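PDB 1URU: amphiphysin from Drosophila melanogaster, which probably senses and binds curved membranes through its dimeric BAR domain, in keeping with a role in endocytosis. Local coordinates for residues A[43-49]-A[193-199]; A[56-61]-A[117-122]; A[78-82]-A[95-99]; A[134-138]-A[182-186]. One frame throughout, in Å; residues are numbered along the deposited sequence.

Contact 1: A[43-49]-A[193-199]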
loop_
_atom_site.group_PDB
_atom_site.type_symbol
_atom_site.label_atom_id
_atom_site.label_comp_id
_atom_site.label_asym_id
_atom_site.label_seq_id
_atom_site.Cartn_x
_atom_site.Cartn_y
_atom_site.Cartn_z
ATOM N N LEU A 43 -0.607 -31.423 -22.305
ATOM C CA LEU A 43 -1.791 -30.834 -21.703
ATOM C C LEU A 43 -1.625 -30.522 -20.231
ATOM O O LEU A 43 -2.095 -29.493 -19.792
ATOM C CB LEU A 43 -2.988 -31.778 -21.843
ATOM C CG LEU A 43 -3.674 -31.879 -23.196
ATOM C CD1 LEU A 43 -5.018 -32.576 -23.004
ATOM C CD2 LEU A 43 -3.876 -30.513 -23.823
ATOM N N ASN A 44 -0.999 -31.418 -19.463
ATOM C CA ASN A 44 -0.856 -31.210 -18.029
ATOM C C ASN A 44 0.014 -30.022 -17.801
ATOM O O ASN A 44 -0.242 -29.239 -16.904
ATOM C CB ASN A 44 -0.255 -32.413 -17.321
ATOM C CG ASN A 44 -1.203 -33.590 -17.270
ATOM O OD1 ASN A 44 -2.329 -33.542 -17.793
ATOM N ND2 ASN A 44 -0.741 -34.677 -16.662
ATOM N N ASN A 45 1.030 -29.893 -18.642
ATOM C CA ASN A 45 1.992 -28.805 -18.577
ATOM C C ASN A 45 1.367 -27.477 -18.930
ATOM O O ASN A 45 1.795 -26.466 -18.442
ATOM C CB ASN A 45 3.137 -29.051 -19.562
ATOM C CG ASN A 45 4.115 -30.106 -19.089
ATOM O OD1 ASN A 45 4.035 -30.604 -17.958
ATOM N ND2 ASN A 45 5.048 -30.470 -19.974
ATOM N N PHE A 46 0.367 -27.493 -19.796
ATOM C CA PHE A 46 -0.229 -26.278 -20.320
ATOM C C PHE A 46 -1.273 -25.755 -19.339
ATOM O O PHE A 46 -1.341 -24.547 -19.065
ATOM C CB PHE A 46 -0.860 -26.564 -21.684
ATOM C CG PHE A 46 -1.920 -25.585 -22.079
ATOM C CD1 PHE A 46 -1.586 -24.382 -22.656
ATOM C CD2 PHE A 46 -3.260 -25.868 -21.857
ATOM C CE1 PHE A 46 -2.565 -23.486 -23.016
ATOM C CE2 PHE A 46 -4.227 -24.968 -22.205
ATOM C CZ PHE A 46 -3.874 -23.771 -22.788
ATOM N N ASN A 47 -2.099 -26.680 -18.848
ATOM C CA ASN A 47 -3.019 -26.424 -17.757
ATOM C C ASN A 47 -2.297 -25.799 -16.569
ATOM O O ASN A 47 -2.793 -24.844 -15.985
ATOM C CB ASN A 47 -3.682 -27.725 -17.305
ATOM C CG ASN A 47 -4.755 -28.214 -18.254
ATOM O OD1 ASN A 47 -5.299 -27.472 -19.063
ATOM N ND2 ASN A 47 -5.067 -29.488 -18.146
ATOM N N ARG A 48 -1.129 -26.342 -16.232
ATOM C CA ARG A 48 -0.310 -25.831 -15.127
ATOM C C ARG A 48 0.331 -24.489 -15.450
ATOM O O ARG A 48 0.496 -23.645 -14.563
ATOM C CB ARG A 48 0.799 -26.827 -14.744
ATOM C CG ARG A 48 0.391 -27.882 -13.695
ATOM C CD ARG A 48 1.418 -29.029 -13.435
ATOM N NE ARG A 48 2.472 -29.081 -14.458
ATOM C CZ ARG A 48 3.642 -28.447 -14.399
ATOM N NH1 ARG A 48 3.966 -27.699 -13.346
ATOM N NH2 ARG A 48 4.491 -28.548 -15.411
ATOM N N GLN A 49 0.717 -24.308 -16.711
ATOM C CA GLN A 49 1.315 -23.049 -17.164
ATOM C C GLN A 49 0.244 -21.954 -17.099
ATOM O O GLN A 49 0.517 -20.858 -16.629
ATOM C CB GLN A 49 1.882 -23.188 -18.585
ATOM C CG GLN A 49 2.631 -21.976 -19.104
ATOM C CD GLN A 49 3.134 -22.132 -20.546
ATOM O OE1 GLN A 49 2.776 -23.074 -21.240
ATOM N NE2 GLN A 49 3.973 -21.210 -20.981
ATOM N N LEU A 193 2.079 -26.616 -28.505
ATOM C CA LEU A 193 1.980 -26.702 -27.056
ATOM C C LEU A 193 3.329 -26.652 -26.357
ATOM O O LEU A 193 3.509 -25.820 -25.493
ATOM C CB LEU A 193 1.201 -27.957 -26.627
ATOM C CG LEU A 193 -0.300 -27.901 -26.891
ATOM C CD1 LEU A 193 -0.917 -29.287 -26.840
ATOM C CD2 LEU A 193 -1.003 -26.944 -25.912
ATOM N N PRO A 194 4.260 -27.549 -26.669
ATOM C CA PRO A 194 5.606 -27.472 -26.070
ATOM C C PRO A 194 6.359 -26.187 -26.384
ATOM O O PRO A 194 7.130 -25.731 -25.568
ATOM C CB PRO A 194 6.344 -28.674 -26.692
ATOM C CG PRO A 194 5.550 -29.058 -27.847
ATOM C CD PRO A 194 4.132 -28.720 -27.549
ATOM N N ALA A 195 6.170 -25.663 -27.581
ATOM C CA ALA A 195 6.701 -24.375 -27.974
ATOM C C ALA A 195 6.290 -23.311 -26.975
ATOM O O ALA A 195 7.134 -22.556 -26.535
ATOM C CB ALA A 195 6.209 -24.005 -29.392
ATOM N N LEU A 196 5.000 -23.275 -26.624
ATOM C CA LEU A 196 4.430 -22.314 -25.670
ATOM C C LEU A 196 4.932 -22.543 -24.261
ATOM O O LEU A 196 5.164 -21.595 -23.511
ATOM C CB LEU A 196 2.885 -22.396 -25.667
ATOM C CG LEU A 196 2.023 -21.590 -24.651
ATOM C CD1 LEU A 196 2.349 -20.086 -24.600
ATOM C CD2 LEU A 196 0.547 -21.774 -24.970
ATOM N N TYR A 197 5.074 -23.806 -23.904
ATOM C CA TYR A 197 5.607 -24.185 -22.614
ATOM C C TYR A 197 7.032 -23.686 -22.432
ATOM O O TYR A 197 7.412 -23.274 -21.343
ATOM C CB TYR A 197 5.558 -25.709 -22.452
ATOM C CG TYR A 197 5.802 -26.149 -21.040
ATOM C CD1 TYR A 197 4.974 -25.704 -20.003
ATOM C CD2 TYR A 197 6.877 -26.970 -20.720
ATOM C CE1 TYR A 197 5.207 -26.075 -18.678
ATOM C CE2 TYR A 197 7.113 -27.360 -19.399
ATOM C CZ TYR A 197 6.273 -26.902 -18.383
ATOM O OH TYR A 197 6.495 -27.271 -17.077
ATOM N N ASP A 198 7.819 -23.714 -23.497
ATOM C CA ASP A 198 9.208 -23.287 -23.404
ATOM C C ASP A 198 9.298 -21.779 -23.322
ATOM O O ASP A 198 10.113 -21.263 -22.572
ATOM C CB ASP A 198 10.024 -23.842 -24.563
ATOM C CG ASP A 198 10.160 -25.358 -24.483
ATOM O OD1 ASP A 198 10.291 -25.860 -23.329
ATOM O OD2 ASP A 198 10.126 -26.119 -25.491
ATOM N N SER A 199 8.434 -21.071 -24.040
ATOM C CA SER A 199 8.305 -19.625 -23.875
ATOM C C SER A 199 8.210 -19.167 -22.413
ATOM O O SER A 199 8.628 -18.063 -22.104
ATOM C CB SER A 199 7.102 -19.091 -24.649
ATOM O OG SER A 199 5.890 -19.543 -24.080
HETATM O O HOH W 1 1.985 -25.324 -23.282
#
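Asn45 and Gln49 meet Tyr197 where helix 43-49 passes helix 193-199 in the same general direction, the axes 9.7 Å apart at closest approach and inclined by 40°. With CG trans to the backbone N (chi1 -167°), the tyrosine ring reaches across to the other helix. Asn45 covers one face of that ring: its CB sits 3.9 Å from the centroid in a CH-pi contact, and the amide beyond it stacks on the ring with only 14° between the planes. Gln49 comes from another side, its OE1 in the ring plane and 3.6 Å from Tyr197 CD1. At the far end Arg48 NH2 reaches Tyr197 OH in a weak, bent hydrogen bond of 2.9 Å, while also giving a weak one to Asn45 OD1. With an alanine in place of Tyr197, the face of Asn45 would probably lose its cover and Arg48 a partner. Buried Gln49 is gripped by a water that donates to its OE1 and to Leu193 O, and by Tyr124, whose OH bonds NE2. Next to these polar groups Leu196 CD2 lies at the edge of the Phe46 ring, 4.1 Å from CE1, and Leu193 CD2 approaches CG of the same ring obliquely. Met131 of helix 92-156 packs on Phe46 and Phe128 on Gln49, giving the mixed polar and apolar packing of the three-helix coiled coil of a BAR domain.

Contact 2: A[56-61]-A[117-122]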
loop_
_atom_site.group_PDB
_atom_site.type_symbol
_atom_site.label_atom_id
_atom_site.label_comp_id
_atom_site.label_asym_id
_atom_site.label_seq_id
_atom_site.Cartn_x
_atom_site.Cartn_y
_atom_site.Cartn_z
ATOM N N LEU A 56 -0.526 -15.282 -11.350
ATOM C CA LEU A 56 0.435 -14.189 -11.297
ATOM C C LEU A 56 -0.261 -12.876 -11.634
ATOM O O LEU A 56 -0.023 -11.858 -10.994
ATOM C CB LEU A 56 1.591 -14.426 -12.256
ATOM C CG LEU A 56 2.764 -13.461 -12.121
ATOM C CD1 LEU A 56 3.401 -13.609 -10.756
ATOM C CD2 LEU A 56 3.788 -13.727 -13.236
ATOM N N GLN A 57 -1.138 -12.928 -12.628
ATOM C CA GLN A 57 -1.891 -11.764 -13.069
ATOM C C GLN A 57 -2.854 -11.295 -11.963
ATOM O O GLN A 57 -2.943 -10.118 -11.677
ATOM C CB GLN A 57 -2.637 -12.087 -14.362
ATOM C CG GLN A 57 -3.412 -10.962 -14.984
ATOM C CD GLN A 57 -4.278 -11.438 -16.130
ATOM O OE1 GLN A 57 -4.995 -12.443 -16.012
ATOM N NE2 GLN A 57 -4.209 -10.741 -17.242
ATOM N N LYS A 58 -3.537 -12.232 -11.330
ATOM C CA LYS A 58 -4.396 -11.937 -10.187
ATOM C C LYS A 58 -3.616 -11.193 -9.093
ATOM O O LYS A 58 -3.926 -10.044 -8.784
ATOM C CB LYS A 58 -4.993 -13.246 -9.644
ATOM C CG LYS A 58 -6.021 -13.073 -8.565
ATOM C CD LYS A 58 -6.052 -14.254 -7.577
ATOM C CE LYS A 58 -7.280 -14.183 -6.647
ATOM N NZ LYS A 58 -8.522 -14.720 -7.308
ATOM N N GLU A 59 -2.595 -11.837 -8.543
ATOM C CA GLU A 59 -1.820 -11.253 -7.453
ATOM C C GLU A 59 -1.170 -9.935 -7.803
ATOM O O GLU A 59 -1.095 -9.048 -6.972
ATOM C CB GLU A 59 -0.721 -12.204 -6.973
ATOM C CG GLU A 59 -1.214 -13.569 -6.514
ATOM C CD GLU A 59 -2.342 -13.473 -5.508
ATOM O OE1 GLU A 59 -2.331 -12.539 -4.660
ATOM O OE2 GLU A 59 -3.239 -14.341 -5.583
ATOM N N PHE A 60 -0.692 -9.810 -9.033
ATOM C CA PHE A 60 -0.016 -8.606 -9.448
ATOM C C PHE A 60 -1.029 -7.470 -9.586
ATOM O O PHE A 60 -0.727 -6.326 -9.299
ATOM C CB PHE A 60 0.764 -8.813 -10.759
ATOM C CG PHE A 60 1.592 -7.644 -11.117
ATOM C CD1 PHE A 60 2.697 -7.330 -10.366
ATOM C CD2 PHE A 60 1.204 -6.786 -12.114
ATOM C CE1 PHE A 60 3.465 -6.208 -10.658
ATOM C CE2 PHE A 60 1.954 -5.650 -12.412
ATOM C CZ PHE A 60 3.082 -5.357 -11.678
ATOM N N ASN A 61 -2.233 -7.787 -10.034
ATOM C CA ASN A 61 -3.287 -6.785 -10.113
ATOM C C ASN A 61 -3.716 -6.344 -8.714
ATOM O O ASN A 61 -4.070 -5.196 -8.501
ATOM C CB ASN A 61 -4.490 -7.282 -10.939
ATOM C CG ASN A 61 -4.315 -7.028 -12.432
ATOM O OD1 ASN A 61 -4.603 -7.882 -13.259
ATOM N ND2 ASN A 61 -3.841 -5.850 -12.781
ATOM N N VAL A 117 5.252 -3.464 -16.791
ATOM C CA VAL A 117 5.247 -4.804 -16.195
ATOM C C VAL A 117 3.966 -5.530 -16.500
ATOM O O VAL A 117 3.988 -6.715 -16.828
ATOM C CB VAL A 117 5.364 -4.821 -14.650
ATOM C CG1 VAL A 117 5.551 -6.252 -14.167
ATOM C CG2 VAL A 117 6.499 -3.970 -14.147
ATOM N N LEU A 118 2.849 -4.816 -16.374
ATOM C CA LEU A 118 1.523 -5.425 -16.394
ATOM C C LEU A 118 1.111 -5.875 -17.767
ATOM O O LEU A 118 0.607 -6.979 -17.881
ATOM C CB LEU A 118 0.452 -4.478 -15.843
ATOM C CG LEU A 118 -1.000 -4.945 -16.009
ATOM C CD1 LEU A 118 -1.287 -6.170 -15.153
ATOM C CD2 LEU A 118 -1.953 -3.844 -15.652
ATOM N N ILE A 119 1.290 -5.030 -18.791
ATOM C CA ILE A 119 0.758 -5.321 -20.134
ATOM C C ILE A 119 1.356 -6.603 -20.752
ATOM O O ILE A 119 0.608 -7.417 -21.287
ATOM C CB ILE A 119 0.894 -4.105 -21.117
ATOM C CG1 ILE A 119 -0.325 -3.193 -21.051
ATOM C CG2 ILE A 119 0.989 -4.554 -22.564
ATOM C CD1 ILE A 119 -0.216 -2.154 -20.032
ATOM N N PRO A 120 2.678 -6.792 -20.739
ATOM C CA PRO A 120 3.223 -8.083 -21.150
ATOM C C PRO A 120 2.608 -9.234 -20.384
ATOM O O PRO A 120 2.476 -10.312 -20.955
ATOM C CB PRO A 120 4.725 -7.943 -20.847
ATOM C CG PRO A 120 4.978 -6.544 -21.030
ATOM C CD PRO A 120 3.761 -5.832 -20.450
ATOM N N LEU A 121 2.248 -9.026 -19.116
ATOM C CA LEU A 121 1.679 -10.116 -18.305
ATOM C C LEU A 121 0.288 -10.477 -18.773
ATOM O O LEU A 121 -0.058 -11.656 -18.820
ATOM C CB LEU A 121 1.663 -9.749 -16.829
ATOM C CG LEU A 121 1.131 -10.756 -15.801
ATOM C CD1 LEU A 121 1.751 -12.148 -15.933
ATOM C CD2 LEU A 121 1.320 -10.180 -14.378
ATOM N N ASN A 122 -0.480 -9.445 -19.131
ATOM C CA ASN A 122 -1.853 -9.593 -19.622
ATOM C C ASN A 122 -1.840 -10.198 -21.015
ATOM O O ASN A 122 -2.742 -10.952 -21.353
ATOM C CB ASN A 122 -2.607 -8.245 -19.649
ATOM C CG ASN A 122 -3.004 -7.740 -18.254
ATOM O OD1 ASN A 122 -3.147 -8.496 -17.301
ATOM N ND2 ASN A 122 -3.182 -6.441 -18.150
#
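Apolar packing carries most of this contact, with Phe60 and Leu121 at its centre. The two helices run nearly antiparallel, 155° between their directions and 10.4 Å between axes. Phe60 has CG trans to the backbone N (chi1 -173°), which sends the ring across toward the other helix: its CZ meets Val117 CG1 at 3.6 Å, and Leu118 lies along the ring edge, CB 3.9 Å from CE2. Leu121 fits between neighbours with its two methyls divided, CD2 on Phe60 CB and CD1 3.7 Å from Leu56 CD2. A smaller alanine at Phe60 would probably open a gap beside Val117 and Leu118 where the ring had been.

Polar contact is confined to the margin. The extended Gln57 gives a hydrogen bond from NE2 to Asn122 OD1, modelled at 2.5 Å, with the two amide planes 54° apart. Beside it Asn61 ND2 rests against Leu118 CD1 at 3.5 Å, an amide nitrogen against a methyl, the two side chains crossing at about a right angle.

Helix 172-239 covers this pair through Phe203, Asn207 and Leu211, and Leu77 and Ser80 of the second subunit pack on Phe60 and Leu56, so helices 35-84 and 92-156 are joined here at the dimer interface.

Contact 3: A[78-82]-A[95-99]; sequences MDSVC and LQAQT
Cys82 and Thr99 come together because the sulfur swings beside its own backbone N, trans to the carbonyl carbon (chi1 -75°), which sets SG against the Thr99 methyl CG2 at 3.8 Å. Leu95 does the reverse, with CG trans to the backbone N (chi1 177°), and this carries its CD2 branch onto the first helix. Helices 78-82 and 95-99 run antiparallel at 170°, their axes 10.2 Å apart. Cys82 touches Thr99, Leu95 and Gln96. Leu95 CD2 meets both its CA, at 3.8 Å, and its SG, at 4.0 Å. The same leucine methyl also approaches Val81 CG1 at 4.3 Å. Gln96 folds back at its second torsion, which brings NE2 to within 3.4 Å of Cys82 CB, an amide resting on an aliphatic carbon at the edge of the contact. Met78, built as selenomethionine, adds its CB at 3.9 Å from Thr99 CG2. No hydrogen bond links the two helices here; the contact is mostly apolar, with the Gln96 amide at its margin. Leu229 of helix 172-239 packs on Leu95 from the same chain, while Phe212 and Leu208 of the second subunit press on Met78 and Val81. Two consecutive antiparallel helices joined by a short connection form a helical hairpin, here set against the second subunit as in the BAR-domain dimer.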
loop_
_atom_site.group_PDB
_atom_site.type_symbol
_atom_site.label_atom_id
_atom_site.label_comp_id
_atom_site.label_asym_id
_atom_site.label_seq_id
_atom_site.Cartn_x
_atom_site.Cartn_y
_atom_site.Cartn_z
HETATM N N MSE A 78 1.898 13.236 3.615
HETATM C CA MSE A 78 3.003 14.179 3.422
HETATM C C MSE A 78 2.462 15.600 3.323
HETATM O O MSE A 78 3.116 16.543 3.720
HETATM C CB MSE A 78 3.828 13.785 2.200
HETATM C CG MSE A 78 4.637 12.530 2.455
HETATM SE SE MSE A 78 5.924 12.703 4.002
HETATM C CE MSE A 78 6.922 14.165 3.283
ATOM N N ASP A 79 1.231 15.723 2.847
ATOM C CA ASP A 79 0.566 17.002 2.737
ATOM C C ASP A 79 0.300 17.505 4.130
ATOM O O ASP A 79 0.228 18.700 4.341
ATOM C CB ASP A 79 -0.780 16.867 1.995
ATOM C CG ASP A 79 -0.632 16.729 0.484
ATOM O OD1 ASP A 79 0.510 16.766 -0.045
ATOM O OD2 ASP A 79 -1.641 16.569 -0.243
ATOM N N SER A 80 0.107 16.580 5.064
ATOM C CA SER A 80 -0.035 16.909 6.483
ATOM C C SER A 80 1.255 17.326 7.124
ATOM O O SER A 80 1.264 18.273 7.885
ATOM C CB SER A 80 -0.532 15.724 7.270
ATOM O OG SER A 80 -1.909 15.833 7.382
ATOM N N VAL A 81 2.322 16.575 6.869
ATOM C CA VAL A 81 3.608 16.875 7.453
ATOM C C VAL A 81 3.999 18.264 6.968
ATOM O O VAL A 81 4.511 19.073 7.745
ATOM C CB VAL A 81 4.699 15.886 7.032
ATOM C CG1 VAL A 81 6.042 16.375 7.507
ATOM C CG2 VAL A 81 4.426 14.490 7.582
ATOM N N CYS A 82 3.739 18.537 5.687
ATOM C CA CYS A 82 4.050 19.831 5.102
ATOM C C CYS A 82 3.196 20.918 5.761
ATOM O O CYS A 82 3.709 21.987 6.052
ATOM C CB CYS A 82 3.882 19.806 3.581
ATOM S SG CYS A 82 5.219 18.939 2.681
ATOM N N LEU A 95 11.559 20.856 2.648
ATOM C CA LEU A 95 10.606 19.800 2.956
ATOM C C LEU A 95 9.576 19.725 1.865
ATOM O O LEU A 95 9.308 18.642 1.344
ATOM C CB LEU A 95 9.902 20.074 4.279
ATOM C CG LEU A 95 8.820 19.097 4.723
ATOM C CD1 LEU A 95 9.466 17.941 5.414
ATOM C CD2 LEU A 95 7.844 19.770 5.643
ATOM N N GLN A 96 8.996 20.873 1.515
ATOM C CA GLN A 96 8.067 20.940 0.400
ATOM C C GLN A 96 8.695 20.239 -0.783
ATOM O O GLN A 96 8.041 19.444 -1.439
ATOM C CB GLN A 96 7.778 22.372 -0.002
ATOM C CG GLN A 96 7.085 23.212 1.033
ATOM C CD GLN A 96 5.667 22.752 1.328
ATOM O OE1 GLN A 96 4.918 22.397 0.415
ATOM N NE2 GLN A 96 5.296 22.765 2.607
ATOM N N ALA A 97 9.977 20.515 -1.020
ATOM C CA ALA A 97 10.666 20.086 -2.229
ATOM C C ALA A 97 10.871 18.582 -2.285
ATOM O O ALA A 97 10.601 17.928 -3.304
ATOM C CB ALA A 97 12.011 20.790 -2.337
ATOM N N GLN A 98 11.351 18.041 -1.175
ATOM C CA GLN A 98 11.714 16.639 -1.103
ATOM C C GLN A 98 10.450 15.772 -1.056
ATOM O O GLN A 98 10.454 14.604 -1.421
ATOM C CB GLN A 98 12.584 16.411 0.118
ATOM C CG GLN A 98 13.668 15.393 -0.110
ATOM C CD GLN A 98 14.857 15.925 -0.853
ATOM O OE1 GLN A 98 15.232 17.076 -0.690
ATOM N NE2 GLN A 98 15.481 15.071 -1.654
ATOM N N THR A 99 9.369 16.385 -0.615
ATOM C CA THR A 99 8.049 15.793 -0.657
ATOM C C THR A 99 7.514 15.673 -2.078
ATOM O O THR A 99 6.975 14.633 -2.445
ATOM C CB THR A 99 7.126 16.676 0.174
ATOM O OG1 THR A 99 7.321 16.356 1.548
ATOM C CG2 THR A 99 5.636 16.421 -0.106
#

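Contact 4: A[134-138]-A[182-186]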
loop_
_atom_site.group_PDB
_atom_site.type_symbol
_atom_site.label_atom_id
_atom_site.label_comp_id
_atom_site.label_asym_id
_atom_site.label_seq_id
_atom_site.Cartn_x
_atom_site.Cartn_y
_atom_site.Cartn_z
ATOM N N LYS A 134 -8.338 -24.148 -28.943
ATOM C CA LYS A 134 -7.797 -25.012 -29.977
ATOM C C LYS A 134 -7.665 -26.456 -29.512
ATOM O O LYS A 134 -7.888 -27.375 -30.284
ATOM C CB LYS A 134 -6.453 -24.513 -30.450
ATOM C CG LYS A 134 -6.029 -25.104 -31.762
ATOM C CD LYS A 134 -4.758 -24.450 -32.221
ATOM C CE LYS A 134 -4.270 -25.000 -33.543
ATOM N NZ LYS A 134 -3.498 -23.950 -34.260
ATOM N N VAL A 135 -7.303 -26.669 -28.258
ATOM C CA VAL A 135 -7.177 -28.026 -27.757
ATOM C C VAL A 135 -8.524 -28.734 -27.687
ATOM O O VAL A 135 -8.615 -29.908 -28.023
ATOM C CB VAL A 135 -6.550 -28.052 -26.388
ATOM C CG1 VAL A 135 -6.754 -29.410 -25.733
ATOM C CG2 VAL A 135 -5.068 -27.710 -26.488
ATOM N N GLU A 136 -9.556 -28.020 -27.236
ATOM C CA GLU A 136 -10.922 -28.544 -27.159
ATOM C C GLU A 136 -11.471 -28.796 -28.571
ATOM O O GLU A 136 -12.331 -29.640 -28.758
ATOM C CB GLU A 136 -11.831 -27.582 -26.358
ATOM C CG GLU A 136 -11.614 -27.674 -24.848
ATOM C CD GLU A 136 -12.073 -26.452 -24.036
ATOM O OE1 GLU A 136 -11.830 -25.298 -24.431
ATOM O OE2 GLU A 136 -12.651 -26.654 -22.943
ATOM N N LYS A 137 -10.963 -28.070 -29.562
ATOM C CA LYS A 137 -11.277 -28.381 -30.954
ATOM C C LYS A 137 -10.589 -29.668 -31.419
ATOM O O LYS A 137 -11.161 -30.416 -32.171
ATOM C CB LYS A 137 -10.897 -27.234 -31.884
ATOM C CG LYS A 137 -11.591 -27.301 -33.225
ATOM C CD LYS A 137 -11.161 -26.146 -34.151
ATOM C CE LYS A 137 -11.019 -26.600 -35.623
ATOM N NZ LYS A 137 -9.962 -25.829 -36.357
ATOM N N ARG A 138 -9.365 -29.929 -30.983
ATOM C CA ARG A 138 -8.693 -31.173 -31.353
ATOM C C ARG A 138 -9.426 -32.339 -30.720
ATOM O O ARG A 138 -9.777 -33.278 -31.420
ATOM C CB ARG A 138 -7.216 -31.163 -30.938
ATOM C CG ARG A 138 -6.463 -32.477 -31.143
ATOM C CD ARG A 138 -6.503 -33.424 -29.951
ATOM N NE ARG A 138 -5.379 -34.346 -29.975
ATOM C CZ ARG A 138 -5.305 -35.494 -29.296
ATOM N NH1 ARG A 138 -6.299 -35.896 -28.507
ATOM N NH2 ARG A 138 -4.209 -36.251 -29.394
ATOM N N TYR A 182 -8.540 -33.710 -38.386
ATOM C CA TYR A 182 -7.947 -34.032 -37.087
ATOM C C TYR A 182 -6.410 -34.041 -37.149
ATOM O O TYR A 182 -5.753 -33.513 -36.254
ATOM C CB TYR A 182 -8.436 -35.397 -36.592
ATOM C CG TYR A 182 -7.621 -35.884 -35.423
ATOM C CD1 TYR A 182 -7.689 -35.232 -34.203
ATOM C CD2 TYR A 182 -6.741 -36.957 -35.545
ATOM C CE1 TYR A 182 -6.931 -35.655 -33.134
ATOM C CE2 TYR A 182 -5.981 -37.380 -34.475
ATOM C CZ TYR A 182 -6.083 -36.720 -33.279
ATOM O OH TYR A 182 -5.343 -37.099 -32.196
ATOM N N GLU A 183 -5.870 -34.675 -38.199
ATOM C CA GLU A 183 -4.426 -34.800 -38.455
ATOM C C GLU A 183 -3.760 -33.434 -38.359
ATOM O O GLU A 183 -2.811 -33.265 -37.612
ATOM C CB GLU A 183 -4.131 -35.402 -39.854
ATOM C CG GLU A 183 -4.017 -36.931 -39.978
ATOM C CD GLU A 183 -3.810 -37.401 -41.438
ATOM O OE1 GLU A 183 -3.584 -36.516 -42.316
ATOM O OE2 GLU A 183 -3.870 -38.642 -41.719
ATOM N N ILE A 184 -4.257 -32.453 -39.101
ATOM C CA ILE A 184 -3.601 -31.136 -39.129
ATOM C C ILE A 184 -3.612 -30.499 -37.740
ATOM O O ILE A 184 -2.598 -29.954 -37.318
ATOM C CB ILE A 184 -4.180 -30.175 -40.224
ATOM C CG1 ILE A 184 -3.387 -28.858 -40.282
ATOM C CG2 ILE A 184 -5.633 -29.811 -39.952
ATOM C CD1 ILE A 184 -1.821 -28.983 -40.463
ATOM N N LEU A 185 -4.734 -30.601 -37.033
ATOM C CA LEU A 185 -4.874 -30.017 -35.700
ATOM C C LEU A 185 -3.960 -30.697 -34.679
ATOM O O LEU A 185 -3.185 -30.028 -34.023
ATOM C CB LEU A 185 -6.320 -30.130 -35.211
ATOM C CG LEU A 185 -7.223 -28.901 -35.099
ATOM C CD1 LEU A 185 -8.200 -29.122 -33.960
ATOM C CD2 LEU A 185 -6.460 -27.596 -34.893
ATOM N N ASN A 186 -4.076 -32.014 -34.530
ATOM C CA ASN A 186 -3.193 -32.801 -33.663
ATOM C C ASN A 186 -1.710 -32.521 -33.882
ATOM O O ASN A 186 -0.940 -32.412 -32.915
ATOM C CB ASN A 186 -3.428 -34.295 -33.873
ATOM C CG ASN A 186 -2.570 -35.147 -32.957
ATOM O OD1 ASN A 186 -2.613 -34.974 -31.763
ATOM N ND2 ASN A 186 -1.790 -36.067 -33.522
#
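This is a mixed contact, a leucine between lysine stems with an arginine-asparagine bond beside it, and it joins helices 92-156 and 172-239 in the part of the bundle where no second subunit touches either segment. Leu185 faces the other helix, whose direction is inclined to its own by 143°. Its two methyls part company: CD1 lies against the backbone and CB of Arg138, 3.8 Å from that CB, and CD2 meets Lys134 CE at 3.7 Å. Lys137 bends over the same leucine, its CB 3.9 Å from CD1. The aliphatic part of Lys134 does the packing, while its NZ goes on to salt bridges with Glu188 and Glu192. Arg138 turns at its second torsion (chi2 -90°) and runs alongside Asn186, so that NH2 donates to Asn186 OD1 at 3.1 Å and NE adds a weaker bond of 3.4 Å to the same oxygen. That oxygen lies in the guanidinium plane, yet the NH2 donor stands well above the amide's carbonyl plane. Tyr182 OH sits over a face of the guanidinium, offset toward its rim, where the angle is too poor for a hydrogen bond, and CE1 of its ring touches Arg138 CG at 3.8 Å. Phe39 of helix 35-84 makes a cation-pi contact with Arg138, which completes the meeting of all three helices that is characteristic of the BAR-domain bundle.

Overall arrangement
Between them the four contacts join three long helices, two at a time. Contacts 2 and 3 join one pair, 35-84 with 92-156, about 32 Å apart by centres; contact 1 pairs the first helix with 172-239, and contact 4 the second with 172-239. Contacts 2 and 3 both meet the second subunit; buried contact 3 is mostly apolar with one amide at its margin, whereas contact 2 adds an amide-amide hydrogen bond to its apolar interior. Contacts 1, 2 and 4 are partly buried; 1 and 4 are richer in polar and charged groups and touch one another where Leu43 and Leu193 pack on Val135. Contacts 3 and 4, about 61 Å apart by centres, lie on opposite sides of the chain's centre.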